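Local coordinates for protein alginate lyase (Paenibacillus sp. FPU-7, PDB 6KFN) that probably degrades the polysaccharide alginate by beta-elimination, as an alginate lyase (EC 4.2.2.3) built on a right-handed parallel beta-helix, at residues 116-121 with 145-151; 132-138 with 173-179. All coordinates share one frame; numbering follows the deposited sequence.

Interaction 1: 116-121 with 145-151. With NA (sodium ion), chain B.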
loop_
_atom_site.group_PDB
_atom_site.type_symbol
_atom_site.label_atom_id
_atom_site.label_comp_id
_atom_site.label_asym_id
_atom_site.label_seq_id
_atom_site.Cartn_x
_atom_site.Cartn_y
_atom_site.Cartn_z
ATOM N N ASP A 116 -4.133 7.713 9.321
ATOM C CA ASP A 116 -3.927 8.158 7.953
ATOM C C ASP A 116 -3.767 6.909 7.082
ATOM O O ASP A 116 -4.699 6.101 7.021
ATOM C CB ASP A 116 -2.742 9.139 7.872
ATOM C CG ASP A 116 -2.993 10.481 8.555
ATOM O OD1 ASP A 116 -4.100 10.807 9.002
ATOM O OD2 ASP A 116 -1.974 11.244 8.590
ATOM N N GLU A 117 -2.604 6.737 6.427
ATOM C CA GLU A 117 -2.459 5.733 5.375
ATOM C C GLU A 117 -1.897 4.414 5.911
ATOM O O GLU A 117 -1.063 4.361 6.817
ATOM C CB GLU A 117 -1.642 6.269 4.195
ATOM C CG GLU A 117 -0.141 6.479 4.394
ATOM C CD GLU A 117 0.306 7.804 5.013
ATOM O OE1 GLU A 117 -0.506 8.483 5.681
ATOM O OE2 GLU A 117 1.517 8.165 4.881
ATOM N N GLY A 118 -2.330 3.323 5.287
ATOM C CA GLY A 118 -1.944 1.999 5.733
ATOM C C GLY A 118 -0.469 1.693 5.538
ATOM O O GLY A 118 0.222 1.319 6.492
ATOM N N VAL A 119 -0.017 1.781 4.293
ATOM C CA VAL A 119 1.361 1.479 3.905
ATOM C C VAL A 119 1.848 2.616 3.033
ATOM O O VAL A 119 1.141 3.016 2.103
ATOM C CB VAL A 119 1.458 0.140 3.157
ATOM C CG1 VAL A 119 2.889 -0.148 2.657
ATOM C CG2 VAL A 119 0.973 -0.996 4.061
ATOM N N HIS A 120 3.058 3.105 3.275
ATOM C CA HIS A 120 3.611 4.195 2.483
ATOM C C HIS A 120 5.051 3.873 2.107
ATOM O O HIS A 120 5.901 3.688 2.975
ATOM C CB HIS A 120 3.540 5.481 3.268
ATOM C CG HIS A 120 3.806 6.739 2.486
ATOM N ND1 HIS A 120 3.264 7.917 2.881
ATOM C CD2 HIS A 120 4.474 7.010 1.330
ATOM C CE1 HIS A 120 3.638 8.886 2.059
ATOM N NE2 HIS A 120 4.407 8.364 1.133
ATOM N N PHE A 121 5.311 3.772 0.794
ATOM C CA PHE A 121 6.664 3.630 0.252
ATOM C C PHE A 121 7.203 5.038 -0.025
ATOM O O PHE A 121 6.669 5.729 -0.893
ATOM C CB PHE A 121 6.657 2.845 -1.053
ATOM C CG PHE A 121 6.077 1.455 -0.941
ATOM C CD1 PHE A 121 6.856 0.420 -0.524
ATOM C CD2 PHE A 121 4.766 1.202 -1.258
ATOM C CE1 PHE A 121 6.352 -0.862 -0.422
ATOM C CE2 PHE A 121 4.245 -0.070 -1.163
ATOM C CZ PHE A 121 5.059 -1.127 -0.741
ATOM N N PHE A 145 -6.201 11.693 3.978
ATOM C CA PHE A 145 -4.881 11.052 4.088
ATOM C C PHE A 145 -5.022 9.560 4.373
ATOM O O PHE A 145 -4.113 8.921 4.890
ATOM C CB PHE A 145 -4.060 11.714 5.214
ATOM C CG PHE A 145 -3.776 13.186 5.058
ATOM C CD1 PHE A 145 -3.785 13.844 3.827
ATOM C CD2 PHE A 145 -3.442 13.922 6.174
ATOM C CE1 PHE A 145 -3.484 15.177 3.707
ATOM C CE2 PHE A 145 -3.169 15.281 6.057
ATOM C CZ PHE A 145 -3.186 15.899 4.808
ATOM N N GLY A 146 -6.192 8.982 4.041
ATOM C CA GLY A 146 -6.526 7.631 4.427
ATOM C C GLY A 146 -6.332 6.588 3.346
ATOM O O GLY A 146 -7.152 5.665 3.229
ATOM N N GLU A 147 -5.274 6.709 2.561
ATOM C CA GLU A 147 -5.039 5.746 1.493
ATOM C C GLU A 147 -4.725 4.375 2.075
ATOM O O GLU A 147 -4.156 4.243 3.152
ATOM C CB GLU A 147 -3.874 6.184 0.600
ATOM C CG GLU A 147 -4.110 7.495 -0.133
ATOM C CD GLU A 147 -3.863 8.770 0.639
ATOM O OE1 GLU A 147 -3.460 8.739 1.808
ATOM O OE2 GLU A 147 -4.085 9.857 0.049
ATOM N N GLY A 148 -5.070 3.335 1.320
ATOM C CA GLY A 148 -4.629 2.007 1.696
ATOM C C GLY A 148 -3.119 1.855 1.570
ATOM O O GLY A 148 -2.416 1.533 2.530
ATOM N N ILE A 149 -2.651 2.098 0.351
ATOM C CA ILE A 149 -1.247 2.048 -0.012
ATOM C C ILE A 149 -0.926 3.353 -0.766
ATOM O O ILE A 149 -1.638 3.737 -1.698
ATOM C CB ILE A 149 -0.898 0.829 -0.868
ATOM C CG1 ILE A 149 -1.344 -0.458 -0.153
ATOM C CG2 ILE A 149 0.584 0.817 -1.202
ATOM C CD1 ILE A 149 -1.168 -1.709 -0.968
ATOM N N TYR A 150 0.160 3.986 -0.356
ATOM C CA TYR A 150 0.585 5.299 -0.855
ATOM C C TYR A 150 2.014 5.112 -1.364
ATOM O O TYR A 150 2.889 4.687 -0.603
ATOM C CB TYR A 150 0.510 6.291 0.288
ATOM C CG TYR A 150 0.608 7.751 -0.038
ATOM C CD1 TYR A 150 1.722 8.327 -0.601
ATOM C CD2 TYR A 150 -0.383 8.583 0.386
ATOM C CE1 TYR A 150 1.831 9.702 -0.772
ATOM C CE2 TYR A 150 -0.286 9.976 0.209
ATOM C CZ TYR A 150 0.822 10.513 -0.384
ATOM O OH TYR A 150 0.954 11.871 -0.482
ATOM N N VAL A 151 2.227 5.356 -2.661
ATOM C CA VAL A 151 3.518 5.084 -3.286
ATOM C C VAL A 151 4.158 6.406 -3.689
ATOM O O VAL A 151 3.665 7.078 -4.591
ATOM C CB VAL A 151 3.380 4.138 -4.486
ATOM C CG1 VAL A 151 4.767 3.642 -4.919
ATOM C CG2 VAL A 151 2.432 2.968 -4.217
HETATM NA NA NA B . -4.820 10.527 -2.070
HETATM O O HOH W 1 -3.369 12.408 -1.554
HETATM O O HOH W 2 -6.664 11.569 -0.945
HETATM O O HOH W 3 -5.753 11.600 -3.968
#
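The imidazole of His120 and the phenol ring of Tyr150 lie in an offset stack on neighbouring parallel strands, centroids 4.1 Å apart and planes inclined by 30°. Tyr150 CD1 sits over the His120 face near its rim, 3.2 Å from His120 NE2. The bridged positions put both side chains on one face of the sheet, and with CG anti to the backbone N in each (chi1 -168° and -167°) they run side by side. Rotation of the imidazole is fixed at both nitrogens. His120 ND1 donates to Glu117 OE2 at 2.7 Å, nearly straight and in the ring plane, on the anti side of Glu117 OE2 and somewhat out of the carboxylate plane, while His120 NE2 is bonded to the carbonyl of Gly152. On the other face, Phe121 CE2 meets Ile149 CG2 at 3.8 Å, the methyl lying at the edge of the phenyl ring. Backbone bonds such as Tyr150 N to Val119 O (2.8 Å) pair adjacent coils of the beta-helix. Ahead of the strands, Gly118 N binds Glu147 O at 3.0 Å, and Glu147 sends its OE2 to the sodium ion at 2.3 Å, where Glu182, Asp185 and three waters complete the shell. Lys94 forms salt bridges with both Asp116 and Glu117, so the carboxylate that holds His120 has a cationic partner, which probably offsets the negative charge gathered here.

Interaction 2: 132-138 with 173-179; sequences NSHIYNT and VRIGPGV
Segments 132-138 and 173-179 run parallel, with His134 level with Arg174 and Ile135 with Ile175, and backbone bonds pass from Arg174 N to Ser133 O (2.9 Å), from Ile135 N to Arg174 O and from Gly176 N to Ile135 O. The imidazole of His134 reaches across to the residue that follows strand 174-175: its NE2 donates to Gly176 O at 2.8 Å, with the acceptor in the ring plane but the donor tilted 24° from the carbonyl plane. CG anti to the backbone N (chi1 -175°) lays the ring along the neighbouring backbone, where this bond forms. The His134-Arg174 bridge puts both side chains on one face, and in the modelled conformer, one of two, Arg174 CD lies over one side of the ring in a CH-pi contact, 4.0 Å from its centroid. Tyr136 CD1 covers the opposite side, sandwiching the ring in that conformer. Such in-register stacking of like strands is the repeat of the right-handed parallel beta-helix, and here Ile135 and Ile175 both turn into its interior to pack on Ile149. Beyond the strands the pairing continues through the turn at the cis peptide before Pro177. Asn137 N bonds to Pro177 O at 3.1 Å, and Thr138 N donates to Gly178 O at 2.9 Å, from above the carbonyl plane. The Tyr136 hydroxyl is hydrogen-bonded to Glu110. Thr138 OG1, whose polar partner is Gly146, lies alongside Val179, 3.4 Å from Val179 CG1.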
loop_
_atom_site.group_PDB
_atom_site.type_symbol
_atom_site.label_atom_id
_atom_site.label_comp_id
_atom_site.label_asym_id
_atom_site.label_seq_id
_atom_site.Cartn_x
_atom_site.Cartn_y
_atom_site.Cartn_z
ATOM N N ASN A 132 -0.379 -10.793 -0.386
ATOM C CA ASN A 132 -1.174 -11.701 0.449
ATOM C C ASN A 132 -1.525 -11.039 1.789
ATOM O O ASN A 132 -1.352 -11.619 2.853
ATOM C CB ASN A 132 -0.440 -13.019 0.695
ATOM C CG ASN A 132 -0.018 -13.689 -0.569
ATOM O OD1 ASN A 132 -0.726 -13.624 -1.576
ATOM N ND2 ASN A 132 1.144 -14.345 -0.541
ATOM N N SER A 133 -2.019 -9.803 1.713
ATOM C CA SER A 133 -2.268 -8.985 2.884
ATOM C C SER A 133 -3.634 -8.319 2.752
ATOM O O SER A 133 -4.176 -8.230 1.665
ATOM C CB SER A 133 -1.167 -7.907 3.033
ATOM O OG SER A 133 0.106 -8.507 3.306
ATOM N N HIS A 134 -4.152 -7.820 3.877
ATOM C CA HIS A 134 -5.439 -7.123 3.928
ATOM C C HIS A 134 -5.239 -5.819 4.662
ATOM O O HIS A 134 -4.778 -5.822 5.812
ATOM C CB HIS A 134 -6.479 -7.987 4.638
ATOM C CG HIS A 134 -7.876 -7.410 4.636
ATOM N ND1 HIS A 134 -8.845 -7.885 5.487
ATOM C CD2 HIS A 134 -8.459 -6.438 3.910
ATOM C CE1 HIS A 134 -9.972 -7.231 5.257
ATOM N NE2 HIS A 134 -9.763 -6.337 4.310
ATOM N N ILE A 135 -5.614 -4.702 4.013
ATOM C CA ILE A 135 -5.561 -3.382 4.584
ATOM C C ILE A 135 -6.991 -2.854 4.631
ATOM O O ILE A 135 -7.678 -2.860 3.605
ATOM C CB ILE A 135 -4.679 -2.431 3.743
ATOM C CG1 ILE A 135 -3.251 -2.969 3.637
ATOM C CG2 ILE A 135 -4.720 -1.029 4.292
ATOM C CD1 ILE A 135 -2.422 -2.314 2.551
ATOM N N TYR A 136 -7.440 -2.400 5.805
ATOM C CA TYR A 136 -8.804 -1.907 5.939
ATOM C C TYR A 136 -8.839 -0.883 7.062
ATOM O O TYR A 136 -7.911 -0.776 7.861
ATOM C CB TYR A 136 -9.802 -3.084 6.132
ATOM C CG TYR A 136 -9.600 -3.927 7.363
ATOM C CD1 TYR A 136 -8.677 -4.969 7.379
ATOM C CD2 TYR A 136 -10.381 -3.737 8.491
ATOM C CE1 TYR A 136 -8.523 -5.777 8.498
ATOM C CE2 TYR A 136 -10.237 -4.533 9.607
ATOM C CZ TYR A 136 -9.320 -5.559 9.622
ATOM O OH TYR A 136 -9.206 -6.342 10.738
ATOM N N ASN A 137 -9.924 -0.100 7.127
ATOM C CA ASN A 137 -10.124 0.852 8.227
ATOM C C ASN A 137 -8.927 1.798 8.385
ATOM O O ASN A 137 -8.240 1.822 9.408
ATOM C CB ASN A 137 -10.425 0.137 9.550
ATOM C CG ASN A 137 -11.748 -0.499 9.552
ATOM O OD1 ASN A 137 -12.501 -0.439 8.604
ATOM N ND2 ASN A 137 -12.022 -1.224 10.648
ATOM N N THR A 138 -8.730 2.615 7.347
ATOM C CA THR A 138 -7.704 3.667 7.327
ATOM C C THR A 138 -8.376 5.023 7.251
ATOM O O THR A 138 -9.567 5.131 6.958
ATOM C CB THR A 138 -6.755 3.485 6.141
ATOM O OG1 THR A 138 -7.520 3.535 4.942
ATOM C CG2 THR A 138 -6.021 2.150 6.175
ATOM N N VAL A 173 -3.394 -8.532 -2.770
ATOM C CA VAL A 173 -3.808 -7.789 -1.584
ATOM C C VAL A 173 -5.298 -7.506 -1.647
ATOM O O VAL A 173 -5.841 -7.229 -2.703
ATOM C CB VAL A 173 -2.953 -6.491 -1.438
ATOM C CG1 VAL A 173 -3.300 -5.603 -0.238
ATOM C CG2 VAL A 173 -1.459 -6.869 -1.336
ATOM N N ARG A 174 -5.933 -7.516 -0.498
ATOM C CA ARG A 174 -7.307 -7.069 -0.342
ATOM C C ARG A 174 -7.272 -5.721 0.348
ATOM O O ARG A 174 -6.634 -5.576 1.382
ATOM C CB ARG A 174 -8.084 -8.047 0.531
ATOM C CG ARG A 174 -9.581 -7.805 0.537
ATOM C CD ARG A 174 -10.241 -8.893 1.398
ATOM N NE ARG A 174 -10.348 -10.114 0.624
ATOM C CZ ARG A 174 -11.301 -10.358 -0.277
ATOM N NH1 ARG A 174 -12.283 -9.491 -0.493
ATOM N NH2 ARG A 174 -11.271 -11.479 -0.981
ATOM N N ILE A 175 -7.931 -4.738 -0.240
ATOM C CA ILE A 175 -7.953 -3.393 0.295
ATOM C C ILE A 175 -9.413 -2.998 0.484
ATOM O O ILE A 175 -10.227 -3.194 -0.421
ATOM C CB ILE A 175 -7.177 -2.374 -0.552
ATOM C CG1 ILE A 175 -5.795 -2.931 -0.884
ATOM C CG2 ILE A 175 -7.095 -1.041 0.162
ATOM C CD1 ILE A 175 -4.987 -2.078 -1.843
ATOM N N GLY A 176 -9.725 -2.444 1.656
ATOM C CA GLY A 176 -11.088 -2.139 2.034
ATOM C C GLY A 176 -11.696 -3.270 2.827
ATOM O O GLY A 176 -11.111 -4.356 2.931
ATOM N N PRO A 177 -12.877 -3.069 3.385
ATOM C CA PRO A 177 -13.635 -1.818 3.390
ATOM C C PRO A 177 -13.005 -0.824 4.385
ATOM O O PRO A 177 -12.006 -1.090 5.037
ATOM C CB PRO A 177 -15.020 -2.270 3.812
ATOM C CG PRO A 177 -14.726 -3.353 4.841
ATOM C CD PRO A 177 -13.518 -4.088 4.254
ATOM N N GLY A 178 -13.640 0.351 4.495
ATOM C CA GLY A 178 -13.202 1.323 5.480
ATOM C C GLY A 178 -11.911 2.031 5.171
ATOM O O GLY A 178 -11.365 2.693 6.048
ATOM N N VAL A 179 -11.412 1.897 3.937
ATOM C CA VAL A 179 -10.281 2.689 3.475
ATOM C C VAL A 179 -10.853 3.981 2.924
ATOM O O VAL A 179 -11.646 4.010 1.979
ATOM C CB VAL A 179 -9.455 1.880 2.460
ATOM C CG1 VAL A 179 -8.446 2.773 1.754
ATOM C CG2 VAL A 179 -8.783 0.732 3.183
#

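Overall arrangement
Interactions 1 and 2 join neighbouring coils on two different sides of the beta-helix, their centres about 11 Å apart. The chain visits them alternately, in the order 116-121, 132-138, 145-151, 173-179. They meet where the coil bends: Thr138 OG1 lies 2.8 Å from Gly146 O, a probable hydrogen bond, and Val179 CG1 packs 3.5 Å from Gly148 N. Inside the beta-helix, Ile135 CD1 of interaction 2 touches Ile149 CG1 of interaction 1 at 3.5 Å. The sodium ion is bound directly from 145-151, through Glu147, whereas the nearest side-chain atom of Val179 is about 9 Å from that same ion.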